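PDB 5IPW: oligopeptide ABC transporter, periplasmic oligopeptide-binding protein, putative from Thermotoga maritima MSB8, which probably binds oligopeptides in the periplasm and delivers them to a membrane ABC transporter for uptake. Local coordinates for residues Ile341-Ala346 with Lys354-Val359; Ser502-Met505 with Ser511-Ile514; Asp516-Gly521 with Lys580-Asn585; Ser523-Tyr528 with Val551-Val556. All blocks are in the same frame, centred on the assembly; numbering follows the deposited sequence.

Contact 1. Residues Ile341-Ala346 with Lys354-Val359; sequences ISLNYA and KVFNDV
Leu343 lies over one face of the Phe356 ring, its CB 3.8 Å from Phe356 CD2 and placed toward the rim, in a CH-pi contact. Leu343 CD1 reaches the same ring at Phe356 CD1, 4.0 Å away, and the two side chains cross nearly at right angles. The ring's edge meets the backbone instead: Asn344 O lies in its plane, 3.4 Å from Phe356 CD2. A leucine and a phenylalanine suit this tight, buried, apolar half of the contact, where Phe441 also meets the Phe356 ring edge-to-face and Phe361 and Leu365 of helix 359-367 touch Leu343. Strand 340-343 belongs to a mixed sheet whose strand order, with this strand antiparallel to both its neighbours, is that of a lobe of a class II periplasmic binding protein; helix 350-357 packs back against the strand's end. There the chain leaves the sheet through an Asx turn, Asn344 OD1 accepting from Ala346 N. Tyr345 presents a ring edge to the helix, CE1 3.5 Å from Phe356 O, while its hydroxyl is held by Leu343 N and by Trp587 O. The other half is looser and partly open to solvent. With CG beside the backbone N (chi1 -75°), Asn357 sends ND2 to Tyr345 O, 3.2 Å away and nearly straight (164°), with that O in the Asn357 amide plane but the donor tilted from the carbonyl plane; Arg353 O also engages ND2. With an alanine in place of Asn357, Tyr345 O and Arg353 O would probably both lose this donor, and a polar tie between turn and helix end would go.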
loop_
_atom_site.group_PDB
_atom_site.type_symbol
_atom_site.label_atom_id
_atom_site.label_comp_id
_atom_site.label_asym_id
_atom_site.label_seq_id
_atom_site.Cartn_x
_atom_site.Cartn_y
_atom_site.Cartn_z
ATOM N N ILE A 341 -13.117 -16.450 -5.345
ATOM C CA ILE A 341 -14.173 -17.132 -4.602
ATOM C C ILE A 341 -13.590 -18.045 -3.532
ATOM O O ILE A 341 -12.511 -18.619 -3.691
ATOM C CB ILE A 341 -15.087 -17.959 -5.538
ATOM C CG1 ILE A 341 -16.364 -18.399 -4.815
ATOM C CG2 ILE A 341 -14.359 -19.177 -6.098
ATOM C CD1 ILE A 341 -17.376 -19.058 -5.733
ATOM N N SER A 342 -14.307 -18.154 -2.424
ATOM C CA SER A 342 -14.022 -19.177 -1.436
ATOM C C SER A 342 -15.325 -19.916 -1.152
ATOM O O SER A 342 -16.406 -19.323 -1.157
ATOM C CB SER A 342 -13.405 -18.585 -0.163
ATOM O OG SER A 342 -14.031 -17.380 0.221
ATOM N N LEU A 343 -15.221 -21.224 -0.963
ATOM C CA LEU A 343 -16.373 -22.037 -0.611
ATOM C C LEU A 343 -16.520 -22.028 0.902
ATOM O O LEU A 343 -15.566 -21.747 1.623
ATOM C CB LEU A 343 -16.191 -23.468 -1.123
ATOM C CG LEU A 343 -15.853 -23.618 -2.610
ATOM C CD1 LEU A 343 -15.389 -25.037 -2.886
ATOM C CD2 LEU A 343 -17.038 -23.245 -3.491
ATOM N N ASN A 344 -17.718 -22.334 1.383
ATOM C CA ASN A 344 -17.970 -22.338 2.813
ATOM C C ASN A 344 -17.453 -23.640 3.427
ATOM O O ASN A 344 -18.131 -24.660 3.403
ATOM C CB ASN A 344 -19.466 -22.135 3.081
ATOM C CG ASN A 344 -19.771 -21.892 4.545
ATOM O OD1 ASN A 344 -18.930 -22.116 5.416
ATOM N ND2 ASN A 344 -20.987 -21.439 4.824
ATOM N N TYR A 345 -16.249 -23.598 3.987
ATOM C CA TYR A 345 -15.596 -24.804 4.516
ATOM C C TYR A 345 -16.050 -25.146 5.933
ATOM O O TYR A 345 -15.583 -26.125 6.527
ATOM C CB TYR A 345 -14.078 -24.644 4.459
ATOM C CG TYR A 345 -13.620 -24.138 3.114
ATOM C CD1 TYR A 345 -13.784 -24.907 1.975
ATOM C CD2 TYR A 345 -13.065 -22.874 2.976
ATOM C CE1 TYR A 345 -13.387 -24.443 0.738
ATOM C CE2 TYR A 345 -12.666 -22.396 1.741
ATOM C CZ TYR A 345 -12.827 -23.186 0.627
ATOM O OH TYR A 345 -12.437 -22.717 -0.599
ATOM N N ALA A 346 -16.942 -24.321 6.477
ATOM C CA ALA A 346 -17.681 -24.655 7.688
ATOM C C ALA A 346 -19.181 -24.791 7.385
ATOM O O ALA A 346 -20.007 -24.602 8.262
ATOM C CB ALA A 346 -17.441 -23.598 8.756
ATOM N N LYS A 354 -18.202 -31.662 3.259
ATOM C CA LYS A 354 -17.258 -32.726 2.877
ATOM C C LYS A 354 -16.698 -32.536 1.471
ATOM O O LYS A 354 -15.482 -32.549 1.276
ATOM C CB LYS A 354 -17.924 -34.104 2.979
ATOM C CG LYS A 354 -17.877 -34.725 4.370
ATOM C CD LYS A 354 -16.615 -35.556 4.600
ATOM C CE LYS A 354 -16.801 -37.022 4.224
ATOM N NZ LYS A 354 -17.030 -37.231 2.767
ATOM N N VAL A 355 -17.590 -32.361 0.500
ATOM C CA VAL A 355 -17.195 -32.070 -0.880
ATOM C C VAL A 355 -16.304 -30.824 -0.958
ATOM O O VAL A 355 -15.285 -30.828 -1.656
ATOM C CB VAL A 355 -18.435 -31.871 -1.775
ATOM C CG1 VAL A 355 -18.067 -31.249 -3.121
ATOM C CG2 VAL A 355 -19.157 -33.200 -1.976
ATOM N N PHE A 356 -16.692 -29.774 -0.235
ATOM C CA PHE A 356 -15.988 -28.475 -0.245
ATOM C C PHE A 356 -14.569 -28.524 0.349
ATOM O O PHE A 356 -13.663 -27.865 -0.156
ATOM C CB PHE A 356 -16.825 -27.411 0.496
ATOM C CG PHE A 356 -18.008 -26.872 -0.288
ATOM C CD1 PHE A 356 -18.364 -27.379 -1.534
ATOM C CD2 PHE A 356 -18.789 -25.868 0.255
ATOM C CE1 PHE A 356 -19.456 -26.873 -2.222
ATOM C CE2 PHE A 356 -19.882 -25.362 -0.427
ATOM C CZ PHE A 356 -20.213 -25.865 -1.667
ATOM N N ASN A 357 -14.372 -29.296 1.409
ATOM C CA ASN A 357 -13.049 -29.417 2.028
ATOM C C ASN A 357 -12.110 -30.394 1.327
ATOM O O ASN A 357 -10.952 -30.535 1.718
ATOM C CB ASN A 357 -13.180 -29.813 3.492
ATOM C CG ASN A 357 -13.632 -28.661 4.359
ATOM O OD1 ASN A 357 -12.810 -27.955 4.941
ATOM N ND2 ASN A 357 -14.941 -28.454 4.439
ATOM N N ASP A 358 -12.616 -31.077 0.307
ATOM C CA ASP A 358 -11.794 -31.947 -0.511
ATOM C C ASP A 358 -11.009 -31.074 -1.477
ATOM O O ASP A 358 -11.578 -30.496 -2.401
ATOM C CB ASP A 358 -12.664 -32.952 -1.271
ATOM C CG ASP A 358 -11.854 -34.060 -1.941
ATOM O OD1 ASP A 358 -10.601 -34.003 -1.939
ATOM O OD2 ASP A 358 -12.486 -34.995 -2.476
ATOM N N VAL A 359 -9.700 -30.990 -1.247
ATOM C CA VAL A 359 -8.789 -30.203 -2.085
ATOM C C VAL A 359 -9.058 -30.420 -3.572
ATOM O O VAL A 359 -9.086 -29.473 -4.366
ATOM C CB VAL A 359 -7.314 -30.581 -1.822
ATOM C CG1 VAL A 359 -6.388 -29.694 -2.645
ATOM C CG2 VAL A 359 -6.968 -30.474 -0.338
#

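Contact 2. Residues Ser502-Met505 with Ser511-Ile514; sequences SSPM and SENI
Met505 N donates to Glu512 OE2 over 3.0 Å, using the anti lone pair of that oxygen, the one facing away from Glu512 OE1; the bend at the hydrogen is marked (139°). Glutamate has the length for this: CG sits beside the backbone N and the chain then runs extended (chi2 -168°), carrying the carboxylate across to the facing piece of loop. Glu512 OE2 also lies 3.3 Å from Pro504 CD, and the Met505 side chain crosses that of Glu512 at about a right angle, with Met505 CB 3.9 Å from Glu512 CG. Replacing Glu512 with an alanine would probably leave Met505 N without its acceptor from the opposite segment and uncover the flanks of Pro504 and Met505. Ser511, small enough to fit against the proline ring, places CB 3.6 Å from Pro504 CG, and its OG is hydrogen-bonded to Phe508 O. Farther out, at the solvent side, Met505 SD rests 3.9 Å from Ile514 CG1. Both segments belong to the long loop between strand 489-494 and helix 523-534. Tyr559 of helix 550-564 touches Pro504 and Ser511, while Met505 O is hydrogen-bonded to Tyr519 OH farther along the same loop.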
loop_
_atom_site.group_PDB
_atom_site.type_symbol
_atom_site.label_atom_id
_atom_site.label_comp_id
_atom_site.label_asym_id
_atom_site.label_seq_id
_atom_site.Cartn_x
_atom_site.Cartn_y
_atom_site.Cartn_z
ATOM N N SER A 502 0.841 -5.501 6.205
ATOM C CA SER A 502 0.113 -4.343 6.728
ATOM C C SER A 502 -1.401 -4.593 6.785
ATOM O O SER A 502 -2.129 -3.850 7.445
ATOM C CB SER A 502 0.388 -3.117 5.856
ATOM O OG SER A 502 -0.092 -3.314 4.534
ATOM N N SER A 503 -1.859 -5.615 6.056
ATOM C CA SER A 503 -3.265 -6.048 6.044
ATOM C C SER A 503 -3.302 -7.571 5.891
ATOM O O SER A 503 -3.754 -8.096 4.871
ATOM C CB SER A 503 -4.013 -5.385 4.886
ATOM O OG SER A 503 -4.059 -3.975 5.043
ATOM N N PRO A 504 -2.810 -8.288 6.908
ATOM C CA PRO A 504 -2.523 -9.709 6.775
ATOM C C PRO A 504 -3.712 -10.671 6.839
ATOM O O PRO A 504 -3.499 -11.882 6.803
ATOM C CB PRO A 504 -1.596 -9.972 7.964
ATOM C CG PRO A 504 -2.035 -8.996 8.990
ATOM C CD PRO A 504 -2.375 -7.763 8.214
ATOM N N MET A 505 -4.940 -10.167 6.926
ATOM C CA MET A 505 -6.073 -11.042 7.201
ATOM C C MET A 505 -6.315 -12.079 6.102
ATOM O O MET A 505 -6.744 -13.188 6.395
ATOM C CB MET A 505 -7.345 -10.236 7.469
ATOM C CG MET A 505 -7.991 -9.617 6.242
ATOM S SD MET A 505 -9.363 -8.535 6.690
ATOM C CE MET A 505 -10.558 -9.014 5.441
ATOM N N SER A 511 -5.024 -12.952 12.035
ATOM C CA SER A 511 -4.009 -11.901 12.093
ATOM C C SER A 511 -4.646 -10.533 12.347
ATOM O O SER A 511 -3.953 -9.579 12.692
ATOM C CB SER A 511 -3.203 -11.867 10.803
ATOM O OG SER A 511 -4.054 -11.690 9.691
ATOM N N GLU A 512 -5.963 -10.440 12.166
ATOM C CA GLU A 512 -6.700 -9.192 12.397
ATOM C C GLU A 512 -8.015 -9.483 13.120
ATOM O O GLU A 512 -8.466 -10.624 13.172
ATOM C CB GLU A 512 -6.971 -8.467 11.065
ATOM C CG GLU A 512 -5.721 -8.113 10.264
ATOM C CD GLU A 512 -5.994 -7.155 9.109
ATOM O OE1 GLU A 512 -6.564 -6.075 9.357
ATOM O OE2 GLU A 512 -5.633 -7.469 7.952
ATOM N N ASN A 513 -8.631 -8.443 13.669
ATOM C CA ASN A 513 -9.891 -8.598 14.409
ATOM C C ASN A 513 -11.118 -8.859 13.515
ATOM O O ASN A 513 -12.225 -9.080 14.021
ATOM C CB ASN A 513 -10.137 -7.401 15.349
ATOM C CG ASN A 513 -10.328 -6.079 14.611
ATOM O OD1 ASN A 513 -10.253 -6.002 13.378
ATOM N ND2 ASN A 513 -10.572 -5.021 15.376
ATOM N N ILE A 514 -10.923 -8.827 12.196
ATOM C CA ILE A 514 -11.943 -9.293 11.258
ATOM C C ILE A 514 -11.348 -10.345 10.326
ATOM O O ILE A 514 -10.179 -10.273 9.948
ATOM C CB ILE A 514 -12.605 -8.133 10.472
ATOM C CG1 ILE A 514 -11.578 -7.355 9.645
ATOM C CG2 ILE A 514 -13.318 -7.202 11.441
ATOM C CD1 ILE A 514 -12.134 -6.128 8.951
#

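Contact 3. Residues Asp516-Gly521 with Lys580-Asn585; sequences DFWYIG and KIHREN
Trp518 and His582 supply the aromatic contact, and the two segments meet through these rings alone. With CG between backbone N and carbonyl carbon (chi1 77°), Trp518 turns its indole toward His582; its CZ2, the benzo carbon next to CE2, lies 3.6 Å from His582 CE1. The planes are steeply inclined (80°) and the six-membered indole ring and the imidazole have centroids 5.3 Å apart, an oblique meeting. Trp587 joins the cluster, stacking on Trp518 and meeting His582 edge-to-face. Hydrogen bonds then fix both rings from a single loop: Trp518 NE1 bonds to Val506 O and His582 NE2 to Ile507 O. Tryptophan and histidine suit a buried site, each offering flat surface and a ring nitrogen for a backbone carbonyl. Within each segment an acid or amide secures the backbone. Asp516 OD2 takes Trp518 N at 3.2 Å, closing an Asx turn, while its OD1 is paired with Arg340. At the helix end, Asn585 returns to Ile581 O with both its backbone N and ND2, the latter 3.1 Å away. The contact lies within the helical connection from strand 489-494 to strand 589-591, a beta-alpha-beta crossover that passes strand 340-343 in the class II binding-protein sheet.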
loop_
_atom_site.group_PDB
_atom_site.type_symbol
_atom_site.label_atom_id
_atom_site.label_comp_id
_atom_site.label_asym_id
_atom_site.label_seq_id
_atom_site.Cartn_x
_atom_site.Cartn_y
_atom_site.Cartn_z
ATOM N N ASP A 516 -11.288 -12.863 6.832
ATOM C CA ASP A 516 -11.654 -12.955 5.432
ATOM C C ASP A 516 -12.689 -14.047 5.268
ATOM O O ASP A 516 -12.796 -14.943 6.095
ATOM C CB ASP A 516 -10.453 -13.284 4.553
ATOM C CG ASP A 516 -10.781 -13.185 3.078
ATOM O OD1 ASP A 516 -10.855 -12.044 2.568
ATOM O OD2 ASP A 516 -10.999 -14.237 2.435
ATOM N N PHE A 517 -13.431 -13.976 4.177
ATOM C CA PHE A 517 -14.493 -14.925 3.919
ATOM C C PHE A 517 -14.048 -16.379 3.949
ATOM O O PHE A 517 -14.808 -17.232 4.419
ATOM C CB PHE A 517 -15.152 -14.625 2.578
ATOM C CG PHE A 517 -15.760 -13.264 2.507
ATOM C CD1 PHE A 517 -16.725 -12.882 3.419
ATOM C CD2 PHE A 517 -15.362 -12.360 1.541
ATOM C CE1 PHE A 517 -17.287 -11.625 3.365
ATOM C CE2 PHE A 517 -15.923 -11.098 1.482
ATOM C CZ PHE A 517 -16.890 -10.732 2.391
ATOM N N TRP A 518 -12.838 -16.671 3.468
ATOM C CA TRP A 518 -12.435 -18.072 3.268
ATOM C C TRP A 518 -12.293 -18.858 4.571
ATOM O O TRP A 518 -12.505 -20.060 4.575
ATOM C CB TRP A 518 -11.185 -18.219 2.364
ATOM C CG TRP A 518 -9.828 -17.915 2.977
ATOM C CD1 TRP A 518 -9.134 -16.746 2.881
ATOM C CD2 TRP A 518 -8.987 -18.817 3.709
ATOM N NE1 TRP A 518 -7.931 -16.848 3.536
ATOM C CE2 TRP A 518 -7.812 -18.111 4.050
ATOM C CE3 TRP A 518 -9.118 -20.146 4.126
ATOM C CZ2 TRP A 518 -6.780 -18.683 4.805
ATOM C CZ3 TRP A 518 -8.082 -20.718 4.880
ATOM C CH2 TRP A 518 -6.935 -19.982 5.210
ATOM N N TYR A 519 -11.976 -18.188 5.677
ATOM C CA TYR A 519 -11.902 -18.877 6.962
ATOM C C TYR A 519 -12.874 -18.349 8.000
ATOM O O TYR A 519 -12.721 -18.639 9.183
ATOM C CB TYR A 519 -10.479 -18.837 7.522
ATOM C CG TYR A 519 -9.934 -17.464 7.826
ATOM C CD1 TYR A 519 -10.140 -16.865 9.062
ATOM C CD2 TYR A 519 -9.179 -16.782 6.888
ATOM C CE1 TYR A 519 -9.625 -15.616 9.344
ATOM C CE2 TYR A 519 -8.658 -15.536 7.161
ATOM C CZ TYR A 519 -8.886 -14.956 8.387
ATOM O OH TYR A 519 -8.371 -13.713 8.665
ATOM N N ILE A 520 -13.890 -17.614 7.567
ATOM C CA ILE A 520 -14.738 -16.884 8.508
ATOM C C ILE A 520 -15.499 -17.828 9.447
ATOM O O ILE A 520 -15.578 -17.574 10.647
ATOM C CB ILE A 520 -15.679 -15.884 7.788
ATOM C CG1 ILE A 520 -16.303 -14.926 8.798
ATOM C CG2 ILE A 520 -16.761 -16.586 6.987
ATOM C CD1 ILE A 520 -16.978 -13.740 8.146
ATOM N N GLY A 521 -16.014 -18.930 8.908
ATOM C CA GLY A 521 -16.645 -19.970 9.718
ATOM C C GLY A 521 -15.738 -20.596 10.773
ATOM O O GLY A 521 -16.219 -21.048 11.807
ATOM N N LYS A 580 3.251 -21.434 0.284
ATOM C CA LYS A 580 3.297 -22.866 -0.010
ATOM C C LYS A 580 1.974 -23.469 0.423
ATOM O O LYS A 580 1.264 -24.071 -0.373
ATOM C CB LYS A 580 4.469 -23.549 0.727
ATOM C CG LYS A 580 4.599 -25.052 0.490
ATOM C CD LYS A 580 5.520 -25.720 1.502
ATOM C CE LYS A 580 5.358 -27.232 1.468
ATOM N NZ LYS A 580 6.267 -27.941 2.414
ATOM N N ILE A 581 1.638 -23.273 1.690
ATOM C CA ILE A 581 0.379 -23.761 2.239
ATOM C C ILE A 581 -0.813 -23.358 1.355
ATOM O O ILE A 581 -1.572 -24.212 0.903
ATOM C CB ILE A 581 0.200 -23.277 3.691
ATOM C CG1 ILE A 581 1.116 -24.098 4.612
ATOM C CG2 ILE A 581 -1.258 -23.384 4.111
ATOM C CD1 ILE A 581 1.202 -23.614 6.048
ATOM N N HIS A 582 -0.952 -22.069 1.076
ATOM C CA HIS A 582 -2.013 -21.590 0.184
ATOM C C HIS A 582 -1.946 -22.187 -1.223
ATOM O O HIS A 582 -2.900 -22.082 -1.997
ATOM C CB HIS A 582 -1.970 -20.059 0.064
ATOM C CG HIS A 582 -2.682 -19.337 1.166
ATOM N ND1 HIS A 582 -3.979 -18.883 1.037
ATOM C CD2 HIS A 582 -2.279 -18.979 2.409
ATOM C CE1 HIS A 582 -4.343 -18.281 2.155
ATOM N NE2 HIS A 582 -3.331 -18.325 3.003
ATOM N N ARG A 583 -0.805 -22.773 -1.566
ATOM C CA ARG A 583 -0.593 -23.376 -2.876
ATOM C C ARG A 583 -1.159 -24.783 -2.893
ATOM O O ARG A 583 -1.871 -25.167 -3.813
ATOM C CB ARG A 583 0.904 -23.428 -3.159
ATOM C CG ARG A 583 1.293 -23.466 -4.617
ATOM C CD ARG A 583 2.750 -23.055 -4.761
ATOM N NE ARG A 583 3.647 -23.867 -3.930
ATOM C CZ ARG A 583 4.839 -23.481 -3.470
ATOM N NH1 ARG A 583 5.323 -22.271 -3.731
ATOM N NH2 ARG A 583 5.552 -24.318 -2.725
ATOM N N GLU A 584 -0.819 -25.542 -1.857
ATOM C CA GLU A 584 -1.251 -26.925 -1.714
ATOM C C GLU A 584 -2.756 -27.040 -1.430
ATOM O O GLU A 584 -3.410 -27.963 -1.918
ATOM C CB GLU A 584 -0.412 -27.614 -0.631
ATOM C CG GLU A 584 0.999 -27.932 -1.117
ATOM C CD GLU A 584 2.011 -28.128 -0.003
ATOM O OE1 GLU A 584 3.156 -28.508 -0.324
ATOM O OE2 GLU A 584 1.680 -27.906 1.182
ATOM N N ASN A 585 -3.290 -26.101 -0.649
ATOM C CA ASN A 585 -4.734 -25.949 -0.460
ATOM C C ASN A 585 -5.181 -24.735 -1.250
ATOM O O ASN A 585 -4.512 -23.718 -1.231
ATOM C CB ASN A 585 -5.064 -25.725 1.007
ATOM C CG ASN A 585 -4.417 -26.751 1.920
ATOM O OD1 ASN A 585 -5.067 -27.694 2.359
ATOM N ND2 ASN A 585 -3.133 -26.569 2.219
#

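Contact 4. Residues Ser523-Tyr528 with Val551-Val556; sequences SGWISY and VVYRLV
Trp525 and Tyr553 adopt similar first torsions (chi1 -74° and -75°), CG lying beside the backbone N in each, and these rotations send the indole and the phenol from their two helices toward a common point. The two side chains cross obliquely. The phenol end does the touching: Tyr553 OH is 3.5 Å from Trp525 CE3 and 3.7 Å from Trp525 CB, near the root of the indole. The polar atoms of the pair find partners elsewhere, Tyr553 OH at Glu547 and Trp525 NE1 at Gly545 O, both in the connection between the two helices. A tyrosine and a tryptophan therefore serve doubly here, bringing bulk to the helix interface and a polar group to the loop that joins the helices. Deeper in, the contact is purely aliphatic. Ile526 spreads its two branches over one turn of the partner helix, its CD1 4.5 Å from Val552 CG1 and its CG2 4.3 Å from Val556 CG2. Val552 and Val556, one turn apart, put methyls on the same face, and the two branches of Ile526 can reach one each. The axes of the two short segments come no closer than 10.9 Å and their directions differ by 51°; Tyr553 and Trp525, together with Ile526, span the distance. Tyr529 and Ile530, farther along helix 523-534, extend the interface to Tyr553 and Val556. Helix 550-564 meanwhile turns Val551 and Leu555 toward helix 568-584, and Ile526 also touches Tyr519 in the loop ahead of its own helix.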
loop_
_atom_site.group_PDB
_atom_site.type_symbol
_atom_site.label_atom_id
_atom_site.label_comp_id
_atom_site.label_asym_id
_atom_site.label_seq_id
_atom_site.Cartn_x
_atom_site.Cartn_y
_atom_site.Cartn_z
ATOM N N SER A 523 -13.535 -18.918 12.519
ATOM C CA SER A 523 -13.139 -17.853 13.458
ATOM C C SER A 523 -13.257 -18.239 14.930
ATOM O O SER A 523 -12.501 -17.739 15.765
ATOM C CB SER A 523 -13.966 -16.591 13.211
ATOM O OG SER A 523 -13.731 -16.070 11.915
ATOM N N GLY A 524 -14.220 -19.102 15.251
ATOM C CA GLY A 524 -14.382 -19.596 16.616
ATOM C C GLY A 524 -13.141 -20.345 17.066
ATOM O O GLY A 524 -12.494 -19.975 18.050
ATOM N N TRP A 525 -12.800 -21.382 16.311
ATOM C CA TRP A 525 -11.652 -22.234 16.614
ATOM C C TRP A 525 -10.313 -21.511 16.497
ATOM O O TRP A 525 -9.429 -21.706 17.332
ATOM C CB TRP A 525 -11.661 -23.464 15.701
ATOM C CG TRP A 525 -12.701 -24.459 16.096
ATOM C CD1 TRP A 525 -13.966 -24.576 15.596
ATOM C CD2 TRP A 525 -12.569 -25.469 17.097
ATOM N NE1 TRP A 525 -14.628 -25.606 16.219
ATOM C CE2 TRP A 525 -13.792 -26.171 17.144
ATOM C CE3 TRP A 525 -11.532 -25.855 17.953
ATOM C CZ2 TRP A 525 -14.005 -27.238 18.017
ATOM C CZ3 TRP A 525 -11.744 -26.914 18.820
ATOM C CH2 TRP A 525 -12.973 -27.593 18.846
ATOM N N ILE A 526 -10.169 -20.684 15.462
ATOM C CA ILE A 526 -8.953 -19.895 15.257
ATOM C C ILE A 526 -8.676 -18.997 16.463
ATOM O O ILE A 526 -7.533 -18.838 16.884
ATOM C CB ILE A 526 -9.050 -19.036 13.977
ATOM C CG1 ILE A 526 -9.021 -19.937 12.741
ATOM C CG2 ILE A 526 -7.910 -18.024 13.900
ATOM C CD1 ILE A 526 -9.570 -19.282 11.497
ATOM N N SER A 527 -9.731 -18.406 17.008
ATOM C CA SER A 527 -9.614 -17.551 18.180
ATOM C C SER A 527 -9.310 -18.387 19.430
ATOM O O SER A 527 -8.524 -17.976 20.289
ATOM C CB SER A 527 -10.905 -16.759 18.355
ATOM O OG SER A 527 -10.735 -15.698 19.264
ATOM N N TYR A 528 -9.935 -19.563 19.514
ATOM C CA TYR A 528 -9.667 -20.529 20.585
ATOM C C TYR A 528 -8.205 -21.010 20.554
ATOM O O TYR A 528 -7.567 -21.147 21.601
ATOM C CB TYR A 528 -10.660 -21.706 20.494
ATOM C CG TYR A 528 -10.408 -22.853 21.457
ATOM C CD1 TYR A 528 -10.188 -22.621 22.815
ATOM C CD2 TYR A 528 -10.413 -24.174 21.011
ATOM C CE1 TYR A 528 -9.961 -23.665 23.697
ATOM C CE2 TYR A 528 -10.188 -25.228 21.887
ATOM C CZ TYR A 528 -9.961 -24.966 23.230
ATOM O OH TYR A 528 -9.734 -25.997 24.113
ATOM N N VAL A 551 -3.452 -27.566 8.672
ATOM C CA VAL A 551 -2.673 -26.651 7.858
ATOM C C VAL A 551 -3.100 -25.180 8.063
ATOM O O VAL A 551 -2.295 -24.264 7.866
ATOM C CB VAL A 551 -2.744 -27.081 6.374
ATOM C CG1 VAL A 551 -4.112 -26.791 5.774
ATOM C CG2 VAL A 551 -1.630 -26.437 5.570
ATOM N N VAL A 552 -4.353 -24.960 8.467
ATOM C CA VAL A 552 -4.828 -23.621 8.838
ATOM C C VAL A 552 -4.198 -23.166 10.153
ATOM O O VAL A 552 -3.704 -22.045 10.250
ATOM C CB VAL A 552 -6.369 -23.571 8.947
ATOM C CG1 VAL A 552 -6.844 -22.249 9.529
ATOM C CG2 VAL A 552 -7.009 -23.786 7.583
ATOM N N TYR A 553 -4.213 -24.028 11.165
ATOM C CA TYR A 553 -3.566 -23.713 12.443
ATOM C C TYR A 553 -2.088 -23.387 12.254
ATOM O O TYR A 553 -1.489 -22.693 13.079
ATOM C CB TYR A 553 -3.688 -24.877 13.431
ATOM C CG TYR A 553 -5.049 -25.080 14.077
ATOM C CD1 TYR A 553 -5.906 -24.008 14.338
ATOM C CD2 TYR A 553 -5.459 -26.351 14.476
ATOM C CE1 TYR A 553 -7.136 -24.206 14.945
ATOM C CE2 TYR A 553 -6.685 -26.555 15.085
ATOM C CZ TYR A 553 -7.520 -25.480 15.319
ATOM O OH TYR A 553 -8.738 -25.676 15.924
ATOM N N ARG A 554 -1.506 -23.911 11.178
ATOM C CA ARG A 554 -0.103 -23.679 10.851
ATOM C C ARG A 554 0.118 -22.252 10.349
ATOM O O ARG A 554 1.050 -21.572 10.787
ATOM C CB ARG A 554 0.377 -24.708 9.809
ATOM C CG ARG A 554 1.735 -25.334 10.106
ATOM C CD ARG A 554 1.873 -25.797 11.555
ATOM N NE ARG A 554 0.637 -26.386 12.082
ATOM C CZ ARG A 554 0.320 -26.471 13.374
ATOM N NH1 ARG A 554 1.137 -26.008 14.317
ATOM N NH2 ARG A 554 -0.834 -27.024 13.733
ATOM N N LEU A 555 -0.744 -21.805 9.436
ATOM C CA LEU A 555 -0.706 -20.422 8.938
ATOM C C LEU A 555 -0.754 -19.391 10.063
ATOM O O LEU A 555 -0.157 -18.324 9.951
ATOM C CB LEU A 555 -1.852 -20.155 7.960
ATOM C CG LEU A 555 -1.647 -20.638 6.529
ATOM C CD1 LEU A 555 -2.945 -20.522 5.749
ATOM C CD2 LEU A 555 -0.544 -19.859 5.830
ATOM N N VAL A 556 -1.464 -19.707 11.143
ATOM C CA VAL A 556 -1.495 -18.828 12.309
ATOM C C VAL A 556 -0.100 -18.758 12.909
ATOM O O VAL A 556 0.423 -17.671 13.135
ATOM C CB VAL A 556 -2.493 -19.312 13.381
ATOM C CG1 VAL A 556 -2.420 -18.442 14.626
ATOM C CG2 VAL A 556 -3.913 -19.319 12.831
#

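In the fold
Contact 1 closes first along the chain, contact 2 follows, and contact 4 is nested within the loop that contact 3 closes. Contact 3 is the junction: its centre is about 10 Å from that of contact 1, 14 Å from contact 2 and 11 Å from contact 4, and it touches all three. Ser342 and Tyr345 pack on Trp518, Tyr519 reaches Met505 and Ile526, and Ile581 meets Val551. The loop after strand 489-494 thus packs directly on strand 340-343, and the consecutive helices 550-564 and 568-584 pack against this loop. All four contacts lie on one side of the chain's centre, consistent with a single compact lobe of the binding protein.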